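Local coordinates for protein transferrin (Manduca sexta, PDB 6WB6) that binds a single ferric ion together with carbonate and carries iron as a secreted, glycosylated transport protein, at residues A[6-11]-A[34-39]; A[15-20]-A[309-314]; A[47-52]-A[279-284]; A[74-79]-A[274-279]. One frame throughout, in Å; residues are numbered along the deposited sequence.

In the fold
All four contacts lie in the first transferrin-like repeat. Contact 1 pairs the parallel strands 5-10 and 31-36; contact 2, its centre about 10 Å away, sets the intervening helix 14-21 against the end of helix 306-311. Contact 4 pairs strands 72-79 and 275-279 of a four-stranded antiparallel sheet, and contact 3 joins the turns flanking that sheet, sharing H279 with contact 4 at a centre distance of about 13 Å. K6 ties contact 1 to contact 3 through D52, and Y78 ties contact 4 to contact 2 through L312. Contacts 2, 3 and 4 bring chain beyond residue 273 back onto the first eighty residues, so one domain is built from both ends of the repeat.

Contact 1: residues A[6-11]-A[34-39]; sequences KLCVPA and VPARDR
C8, V9 and P10 pair with V34, P35 and A36 as two short parallel strands, a largely buried contact at the start of the first transferrin-like repeat. The chain segments are laced by alternating bonds. V34 N gives an almost straight bond (177°) to L7 O at 2.9 Å, and V34 O in turn accepts from V9 N. One step on, A36 N meets V9 O at 2.8 Å, while A11 N turns back to A36 O as the first strand gives way to a 3-10 turn. Strand 5-10, helix 14-21 and strand 31-36 form a beta-alpha-beta crossover, and V9 and P35 lie on the face that the helix covers through M14. C8 and V34 occupy the other face. With SG anti to its own backbone N (chi1 -172°), C8 carries the sulfur alongside A36, SG to CB 3.3 Å, and on to its disulfide with C42 of helix 39-47. At the outer end, V34 CG2 rests on the first carbon of the K6 side chain, 3.6 Å from CB, and K6 NZ goes on to a salt bridge with D52. Beyond the strand, D38 caps the N-terminus of helix 39-47 by accepting from E41 N with OD1.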
# COMPACT_ATOMS: atom_id res chain seq x y z
N LYS A 6 27.76 9.53 9.70
CA LYS A 6 26.72 10.05 8.83
C LYS A 6 25.49 9.17 9.00
O LYS A 6 25.55 7.95 8.80
CB LYS A 6 27.21 10.10 7.38
CG LYS A 6 28.13 11.28 7.12
CD LYS A 6 28.85 11.20 5.76
CE LYS A 6 29.99 10.19 5.80
NZ LYS A 6 30.94 10.35 6.97
N LEU A 7 24.40 9.78 9.40
CA LEU A 7 23.14 9.07 9.61
C LEU A 7 22.23 9.37 8.44
O LEU A 7 21.90 10.54 8.19
CB LEU A 7 22.45 9.51 10.90
CG LEU A 7 21.01 9.01 11.05
CD1 LEU A 7 20.97 7.49 11.02
CD2 LEU A 7 20.41 9.51 12.36
N CYS A 8 21.81 8.33 7.73
CA CYS A 8 20.90 8.57 6.63
C CYS A 8 19.49 8.68 7.19
O CYS A 8 19.16 8.09 8.22
CB CYS A 8 21.00 7.46 5.58
SG CYS A 8 20.06 7.82 4.13
N VAL A 9 18.68 9.50 6.53
CA VAL A 9 17.39 9.90 7.07
C VAL A 9 16.50 10.19 5.86
O VAL A 9 16.91 10.93 4.95
CB VAL A 9 17.54 11.11 8.00
CG1 VAL A 9 18.20 12.27 7.28
CG2 VAL A 9 16.22 11.54 8.53
N PRO A 10 15.31 9.61 5.79
CA PRO A 10 14.36 10.05 4.76
C PRO A 10 14.27 11.57 4.72
O PRO A 10 14.18 12.23 5.76
CB PRO A 10 13.04 9.40 5.19
CG PRO A 10 13.51 8.11 5.82
CD PRO A 10 14.80 8.46 6.54
N ALA A 11 14.33 12.11 3.49
CA ALA A 11 14.32 13.55 3.26
C ALA A 11 13.22 14.25 4.06
O ALA A 11 13.44 15.34 4.60
CB ALA A 11 14.15 13.82 1.77
N VAL A 34 22.31 12.84 6.55
CA VAL A 34 22.36 12.68 5.10
C VAL A 34 20.95 12.35 4.62
O VAL A 34 20.43 11.29 4.98
CB VAL A 34 23.35 11.58 4.67
CG1 VAL A 34 23.49 11.52 3.13
CG2 VAL A 34 24.68 11.77 5.35
N PRO A 35 20.30 13.21 3.83
CA PRO A 35 18.95 12.87 3.37
C PRO A 35 18.99 11.78 2.32
O PRO A 35 19.93 11.68 1.53
CB PRO A 35 18.44 14.18 2.78
CG PRO A 35 19.69 14.89 2.32
CD PRO A 35 20.73 14.54 3.36
N ALA A 36 17.95 10.96 2.31
CA ALA A 36 17.71 10.05 1.21
C ALA A 36 16.24 10.12 0.83
O ALA A 36 15.42 10.75 1.50
CB ALA A 36 18.12 8.61 1.53
N ARG A 37 15.94 9.51 -0.32
CA ARG A 37 14.55 9.43 -0.78
C ARG A 37 13.70 8.64 0.20
O ARG A 37 12.52 8.95 0.42
CB ARG A 37 14.52 8.78 -2.17
CG ARG A 37 13.12 8.29 -2.62
CD ARG A 37 13.20 7.37 -3.84
NE ARG A 37 13.40 6.00 -3.43
CZ ARG A 37 14.48 5.27 -3.68
NH1 ARG A 37 15.47 5.76 -4.41
NH2 ARG A 37 14.54 4.03 -3.24
N ASP A 38 14.29 7.61 0.78
CA ASP A 38 13.61 6.74 1.73
C ASP A 38 14.65 5.78 2.28
O ASP A 38 15.80 5.77 1.82
CB ASP A 38 12.46 6.00 1.05
CG ASP A 38 12.89 5.34 -0.29
OD1 ASP A 38 13.95 4.67 -0.36
OD2 ASP A 38 12.15 5.50 -1.27
N ARG A 39 14.22 4.92 3.21
CA ARG A 39 15.14 3.97 3.80
C ARG A 39 15.78 3.07 2.74
O ARG A 39 16.96 2.72 2.85
CB ARG A 39 14.42 3.15 4.85
CG ARG A 39 15.36 2.45 5.78
CD ARG A 39 14.64 1.73 6.89
NE ARG A 39 14.29 2.62 7.99
CZ ARG A 39 13.52 2.28 9.02
NH1 ARG A 39 12.98 1.05 9.09
NH2 ARG A 39 13.26 3.16 9.96

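Contact 2: residues A[15-20]-A[309-314]; sequences KDCEQM and TKVLGL
The two methyls of V311 press against the first turn of helix 14-21 at D16 and C17. V311 CG2 sits 3.6 Å from C17 N and 3.9 Å from D16 CB, lying against the helix backbone, whereas V311 CG1 meets the side chain of C17, 3.8 Å from its CB and close to SG as well. Because CG1 stands anti to the backbone N (chi1 179°), the fork of the valine opens towards the helix and both branches make contact. One turn later M20 reaches across: extended through its first two torsions and bent at the third (chi3 89°), it lays its sulfur crosswise on L312, with SD 3.6 Å from CG. Its terminal methyl CE then touches L312 CD2 at 3.9 Å and V311 CG1 about as closely. No hydrogen bond spans the contact, so the two pieces are held by apolar packing. Helix 14-21 is the connecting helix of the beta-alpha-beta unit formed with strands 5-10 and 31-36, and here it receives a much later part of the same repeat. Helix 306-311 is weakly bonded at this end, with a wider pi-type turn at 309-311, and G313 breaks it with a positive phi. In the next shell, L7 and V9 of strand 5-10 back V311, while L296 of helix 286-300 and W307 adjoin both M20 and L312. C17 is fixed by its disulfide to C33.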
# COMPACT_ATOMS: atom_id res chain seq x y z
N LYS A 15 14.62 17.92 8.91
CA LYS A 15 14.55 18.88 10.00
C LYS A 15 14.50 18.19 11.34
O LYS A 15 14.99 18.74 12.33
CB LYS A 15 13.35 19.81 9.85
CG LYS A 15 13.50 20.87 8.74
CD LYS A 15 14.47 21.97 9.14
CE LYS A 15 14.91 22.78 7.94
NZ LYS A 15 13.77 23.01 7.01
N ASP A 16 13.91 16.99 11.41
CA ASP A 16 13.87 16.30 12.69
C ASP A 16 15.24 15.78 13.07
O ASP A 16 15.63 15.78 14.25
CB ASP A 16 12.84 15.17 12.65
CG ASP A 16 11.42 15.71 12.67
OD1 ASP A 16 11.07 16.42 13.62
OD2 ASP A 16 10.68 15.46 11.70
N CYS A 17 16.01 15.35 12.09
CA CYS A 17 17.35 14.89 12.38
C CYS A 17 18.22 16.05 12.87
O CYS A 17 19.12 15.84 13.69
CB CYS A 17 17.92 14.23 11.12
SG CYS A 17 19.54 13.48 11.26
N GLU A 18 17.94 17.26 12.39
CA GLU A 18 18.73 18.42 12.78
C GLU A 18 18.44 18.80 14.23
O GLU A 18 19.37 18.99 15.01
CB GLU A 18 18.46 19.59 11.82
CG GLU A 18 18.95 19.29 10.39
CD GLU A 18 18.35 20.23 9.34
OE1 GLU A 18 17.59 21.15 9.71
OE2 GLU A 18 18.64 20.05 8.14
N GLN A 19 17.17 18.83 14.60
CA GLN A 19 16.82 19.03 16.01
C GLN A 19 17.49 17.98 16.87
O GLN A 19 17.94 18.27 17.99
CB GLN A 19 15.31 19.00 16.20
N MET A 20 17.55 16.74 16.38
CA MET A 20 18.24 15.69 17.12
C MET A 20 19.71 16.04 17.31
O MET A 20 20.28 15.81 18.39
CB MET A 20 18.10 14.35 16.40
CG MET A 20 18.85 13.26 17.12
SD MET A 20 18.65 11.63 16.42
CE MET A 20 19.99 11.62 15.22
N THR A 309 11.45 8.32 16.70
CA THR A 309 10.91 7.28 15.83
C THR A 309 11.23 7.51 14.36
O THR A 309 11.63 6.58 13.67
CB THR A 309 9.39 7.20 16.00
OG1 THR A 309 8.80 8.47 15.71
CG2 THR A 309 9.03 6.84 17.44
N LYS A 310 11.09 8.73 13.87
CA LYS A 310 11.23 9.00 12.45
C LYS A 310 12.69 8.98 11.99
O LYS A 310 12.98 8.67 10.83
CB LYS A 310 10.59 10.35 12.12
CG LYS A 310 9.10 10.28 11.81
CD LYS A 310 8.26 9.94 13.03
CE LYS A 310 7.00 9.17 12.64
NZ LYS A 310 6.15 8.86 13.83
N VAL A 311 13.62 9.32 12.88
CA VAL A 311 15.03 9.42 12.53
C VAL A 311 15.81 8.25 13.10
O VAL A 311 16.48 7.53 12.36
CB VAL A 311 15.62 10.77 13.00
CG1 VAL A 311 17.07 10.84 12.65
CG2 VAL A 311 14.88 11.91 12.36
N LEU A 312 15.72 8.02 14.41
CA LEU A 312 16.51 6.96 15.01
C LEU A 312 15.87 5.58 14.87
O LEU A 312 16.57 4.58 15.04
CB LEU A 312 16.77 7.23 16.49
CG LEU A 312 17.95 8.15 16.83
CD1 LEU A 312 18.31 7.98 18.31
CD2 LEU A 312 19.18 7.89 15.99
N GLY A 313 14.60 5.51 14.49
CA GLY A 313 13.96 4.22 14.37
C GLY A 313 13.75 3.53 15.70
O GLY A 313 13.85 2.31 15.78
N LEU A 314 13.53 4.31 16.77
CA LEU A 314 13.11 3.77 18.05
C LEU A 314 11.59 3.82 18.11
O LEU A 314 10.93 4.29 17.19
CB LEU A 314 13.68 4.57 19.22
CG LEU A 314 15.18 4.79 19.20
CD1 LEU A 314 15.51 6.01 20.02
CD2 LEU A 314 15.89 3.56 19.72

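Contact 3: residues A[47-52]-A[279-284]; sequences QQRQAD and HNDVLA
R49 lies across one face of the H279 ring, and its side chain meets a different atom at nearly every step. Beyond CB, CG lies over the imidazole in a CH-pi contact, 4.0 Å from the ring centroid and 14° off its normal; the bend at chi2 (67°) then keeps CD over the same face. NE, 3.5 Å from H279 CG, points outward to D281 and bonds to OD2 at 2.9 Å; that oxygen lies near the guanidinium plane but is itself approached from above the carboxylate plane. H279 CB sits over the guanidinium centre, 3.4 Å from CZ, and the group lies nearly parallel to the ring. At the tips, NH1 returns to Q47 O at 2.9 Å, with the oxygen in the guanidinium plane, and NH2 combines a weak second bond to D281 OD2 with a salt bridge to D71. R49 also ends helix 39-47 in a Schellman motif, its positive phi turning the chain towards strand 53-56, while H279 precedes the 3-10 turn 280-282. With a leucine in its place, D281 and D71 would probably lose their shared cationic mate and Q47 O a donor. The other face of the imidazole is met by V282 CG2, and A51 O lies at its edge. Also in the ring plane, H279 NE2 donates to the anti lone pair of D52 OD1 at 2.8 Å and 163°, fixing the ring's rotation.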
# COMPACT_ATOMS: atom_id res chain seq x y z
N GLN A 47 26.01 1.58 1.80
CA GLN A 47 26.98 0.77 1.07
C GLN A 47 27.99 1.66 0.35
O GLN A 47 29.19 1.39 0.37
CB GLN A 47 26.27 -0.13 0.06
CG GLN A 47 27.24 -0.98 -0.75
CD GLN A 47 28.09 -1.86 0.14
OE1 GLN A 47 27.61 -2.42 1.13
NE2 GLN A 47 29.36 -1.96 -0.19
N GLN A 48 27.51 2.73 -0.27
CA GLN A 48 28.33 3.67 -1.02
C GLN A 48 29.11 4.64 -0.15
O GLN A 48 29.81 5.50 -0.68
CB GLN A 48 27.46 4.49 -1.98
CG GLN A 48 26.83 3.71 -3.14
CD GLN A 48 25.67 4.48 -3.77
OE1 GLN A 48 25.14 5.42 -3.17
NE2 GLN A 48 25.29 4.11 -4.98
N ARG A 49 28.96 4.57 1.18
CA ARG A 49 29.66 5.44 2.12
C ARG A 49 29.27 6.91 2.03
O ARG A 49 30.01 7.74 2.56
CB ARG A 49 31.18 5.35 1.97
CG ARG A 49 31.85 4.25 2.79
CD ARG A 49 31.46 2.85 2.32
NE ARG A 49 32.19 1.81 3.05
CZ ARG A 49 31.95 0.51 2.98
NH1 ARG A 49 30.98 0.03 2.20
NH2 ARG A 49 32.67 -0.33 3.69
N GLN A 50 28.16 7.27 1.37
CA GLN A 50 27.64 8.62 1.57
C GLN A 50 26.94 8.77 2.91
O GLN A 50 26.56 9.87 3.28
CB GLN A 50 26.64 9.03 0.51
CG GLN A 50 27.17 9.12 -0.90
CD GLN A 50 26.03 9.39 -1.88
OE1 GLN A 50 25.77 8.60 -2.78
NE2 GLN A 50 25.34 10.50 -1.68
N ALA A 51 26.68 7.66 3.58
CA ALA A 51 26.21 7.67 4.95
C ALA A 51 26.94 6.53 5.62
O ALA A 51 27.55 5.70 4.95
CB ALA A 51 24.69 7.51 5.04
N ASP A 52 26.89 6.51 6.94
CA ASP A 52 27.58 5.48 7.69
C ASP A 52 26.64 4.48 8.34
O ASP A 52 27.04 3.34 8.53
CB ASP A 52 28.47 6.12 8.77
CG ASP A 52 29.52 7.06 8.17
OD1 ASP A 52 30.25 6.61 7.26
OD2 ASP A 52 29.60 8.22 8.59
N HIS A 279 27.93 0.36 7.17
CA HIS A 279 28.95 -0.30 6.38
C HIS A 279 30.07 -0.80 7.28
O HIS A 279 30.21 -0.40 8.44
CB HIS A 279 29.50 0.62 5.31
CG HIS A 279 30.05 1.91 5.83
ND1 HIS A 279 31.26 2.00 6.49
CD2 HIS A 279 29.56 3.17 5.78
CE1 HIS A 279 31.48 3.25 6.83
NE2 HIS A 279 30.46 3.98 6.41
N ASN A 280 30.86 -1.71 6.73
CA ASN A 280 31.84 -2.43 7.54
C ASN A 280 32.89 -1.49 8.11
O ASN A 280 33.46 -1.77 9.17
CB ASN A 280 32.47 -3.53 6.69
CG ASN A 280 33.36 -4.43 7.48
OD1 ASN A 280 32.91 -5.12 8.39
ND2 ASN A 280 34.64 -4.47 7.12
N ASP A 281 33.15 -0.36 7.45
CA ASP A 281 34.13 0.58 7.99
C ASP A 281 33.64 1.29 9.24
O ASP A 281 34.38 2.11 9.80
CB ASP A 281 34.52 1.64 6.97
CG ASP A 281 34.92 1.06 5.61
OD1 ASP A 281 35.47 -0.05 5.55
OD2 ASP A 281 34.68 1.76 4.60
N VAL A 282 32.40 1.06 9.67
CA VAL A 282 31.94 1.61 10.95
C VAL A 282 32.56 0.84 12.10
O VAL A 282 32.73 1.38 13.20
CB VAL A 282 30.41 1.59 11.05
CG1 VAL A 282 29.96 1.86 12.46
CG2 VAL A 282 29.80 2.63 10.12
N LEU A 283 32.89 -0.43 11.89
CA LEU A 283 33.59 -1.18 12.92
C LEU A 283 34.91 -0.48 13.24
O LEU A 283 35.40 0.35 12.47
CB LEU A 283 33.83 -2.61 12.47
CG LEU A 283 32.69 -3.59 12.78
CD1 LEU A 283 31.36 -3.02 12.36
CD2 LEU A 283 32.94 -4.91 12.10
N ALA A 284 35.46 -0.79 14.40
CA ALA A 284 36.64 -0.11 14.91
C ALA A 284 36.25 1.29 15.39
O ALA A 284 36.62 1.68 16.50
CB ALA A 284 37.75 -0.04 13.85

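Contact 4: residues A[74-79]-A[274-279]; sequences VFQEYR and QGLIGH
V74 pairs with I277 and Q76 with L276 in antiparallel strands running at 167°, and the register slips by one residue at F75, a beta bulge. L276 therefore faces two residues: its N bonds to Q76 O at 2.9 Å, and its O takes a weak bond from F75 N. Further along, Y78 N closes on Q274 O at 2.7 Å. F75 holds its ring between its backbone N and carbonyl carbon (chi1 65°), so that the ring reaches back over the partner strand. Its CZ is 3.8 Å from L276 CB, and its CE2 edge reaches G278 N at 3.6 Å, a fit that the missing side chain of G278 allows. An alanine here is likely to open a gap beside L276 CB and the backbone at G278. Q76 runs alongside the leucine, CB to L276 CD1 3.6 Å, before its amide turns off to D323. G275, with no CB to collide with Q76 O, places its CA over one face of the Y78 ring in a CH-pi contact, 4.1 Å from the centroid. The hydroxyl of Y78 is hydrogen-bonded with L312 O. Q274 NE2 hydrogen-bonds to D57 OD1; D57 is a predicted iron ligand, though the protein ligands on the metal in this structure are Y90 and Y204. Helix 286-300 packs on F75, Q76 and Y78, and the paired strands lie at the middle of their sheet, strand 320-327 bordering 72-79 and strand 53-56 bordering 275-279.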
# COMPACT_ATOMS: atom_id res chain seq x y z
N VAL A 74 25.10 -5.33 10.99
CA VAL A 74 24.15 -4.95 12.04
C VAL A 74 24.93 -4.84 13.34
O VAL A 74 25.32 -5.85 13.92
CB VAL A 74 23.01 -5.96 12.16
CG1 VAL A 74 22.13 -5.61 13.37
CG2 VAL A 74 22.18 -5.96 10.86
N PHE A 75 25.17 -3.60 13.79
CA PHE A 75 25.99 -3.36 14.97
C PHE A 75 25.17 -2.89 16.17
O PHE A 75 25.75 -2.61 17.22
CB PHE A 75 27.09 -2.32 14.66
CG PHE A 75 26.56 -0.96 14.34
CD1 PHE A 75 26.34 -0.03 15.34
CD2 PHE A 75 26.26 -0.61 13.03
CE1 PHE A 75 25.86 1.21 15.05
CE2 PHE A 75 25.76 0.64 12.73
CZ PHE A 75 25.57 1.55 13.75
N GLN A 76 23.86 -2.77 16.04
CA GLN A 76 23.03 -2.27 17.12
C GLN A 76 21.64 -2.89 17.06
O GLN A 76 21.01 -2.90 16.00
CB GLN A 76 22.91 -0.74 17.05
CG GLN A 76 22.49 -0.11 18.35
CD GLN A 76 23.68 0.30 19.14
OE1 GLN A 76 23.92 1.49 19.35
NE2 GLN A 76 24.47 -0.68 19.56
N GLU A 77 21.16 -3.37 18.21
CA GLU A 77 19.81 -3.89 18.35
C GLU A 77 18.99 -2.96 19.22
O GLU A 77 19.45 -2.50 20.28
CB GLU A 77 19.79 -5.29 18.96
CG GLU A 77 20.24 -6.38 18.02
CD GLU A 77 20.36 -7.72 18.72
OE1 GLU A 77 21.28 -8.47 18.38
OE2 GLU A 77 19.54 -8.00 19.62
N TYR A 78 17.78 -2.67 18.78
CA TYR A 78 16.77 -2.00 19.59
C TYR A 78 15.89 -3.04 20.27
O TYR A 78 15.23 -3.85 19.60
CB TYR A 78 15.91 -1.09 18.71
CG TYR A 78 16.62 0.11 18.12
CD1 TYR A 78 17.86 0.52 18.59
CD2 TYR A 78 16.04 0.83 17.08
CE1 TYR A 78 18.50 1.62 18.06
CE2 TYR A 78 16.67 1.94 16.54
CZ TYR A 78 17.90 2.33 17.02
OH TYR A 78 18.55 3.43 16.50
N ARG A 79 15.88 -3.03 21.60
CA ARG A 79 15.16 -4.02 22.38
C ARG A 79 14.16 -3.31 23.29
O ARG A 79 14.02 -2.09 23.25
CB ARG A 79 16.15 -4.87 23.18
CG ARG A 79 17.21 -5.50 22.29
CD ARG A 79 18.14 -6.37 23.10
NE ARG A 79 18.95 -7.24 22.26
CZ ARG A 79 19.89 -8.05 22.74
NH1 ARG A 79 20.12 -8.11 24.04
NH2 ARG A 79 20.57 -8.82 21.94
N GLN A 274 14.61 -4.92 15.62
CA GLN A 274 15.11 -3.88 14.75
C GLN A 274 16.42 -3.35 15.32
O GLN A 274 16.80 -3.65 16.47
CB GLN A 274 14.13 -2.73 14.63
CG GLN A 274 12.70 -3.10 14.46
CD GLN A 274 11.84 -2.10 15.16
OE1 GLN A 274 12.00 -1.86 16.35
NE2 GLN A 274 10.94 -1.47 14.41
N GLY A 275 17.09 -2.51 14.53
CA GLY A 275 18.29 -1.86 15.02
C GLY A 275 18.93 -0.95 13.99
O GLY A 275 18.24 -0.32 13.19
N LEU A 276 20.26 -0.86 14.02
CA LEU A 276 21.01 0.00 13.12
C LEU A 276 21.93 -0.86 12.27
O LEU A 276 22.54 -1.81 12.78
CB LEU A 276 21.85 1.04 13.86
CG LEU A 276 21.15 1.90 14.90
CD1 LEU A 276 22.20 2.60 15.78
CD2 LEU A 276 20.23 2.88 14.18
N ILE A 277 22.03 -0.51 11.00
CA ILE A 277 22.91 -1.16 10.06
C ILE A 277 23.91 -0.11 9.57
O ILE A 277 23.56 1.06 9.42
CB ILE A 277 22.09 -1.79 8.91
CG1 ILE A 277 22.82 -2.98 8.26
CG2 ILE A 277 21.71 -0.72 7.90
CD1 ILE A 277 22.07 -3.61 7.06
N GLY A 278 25.15 -0.52 9.35
CA GLY A 278 26.14 0.37 8.77
C GLY A 278 27.13 -0.40 7.92
O GLY A 278 27.17 -1.63 7.92
N HIS A 279 27.93 0.36 7.17
CA HIS A 279 28.95 -0.30 6.38
C HIS A 279 30.07 -0.80 7.28
O HIS A 279 30.21 -0.40 8.44
CB HIS A 279 29.50 0.62 5.31
CG HIS A 279 30.05 1.91 5.83
ND1 HIS A 279 31.26 2.00 6.49
CD2 HIS A 279 29.56 3.17 5.78
CE1 HIS A 279 31.48 3.25 6.83
NE2 HIS A 279 30.46 3.98 6.41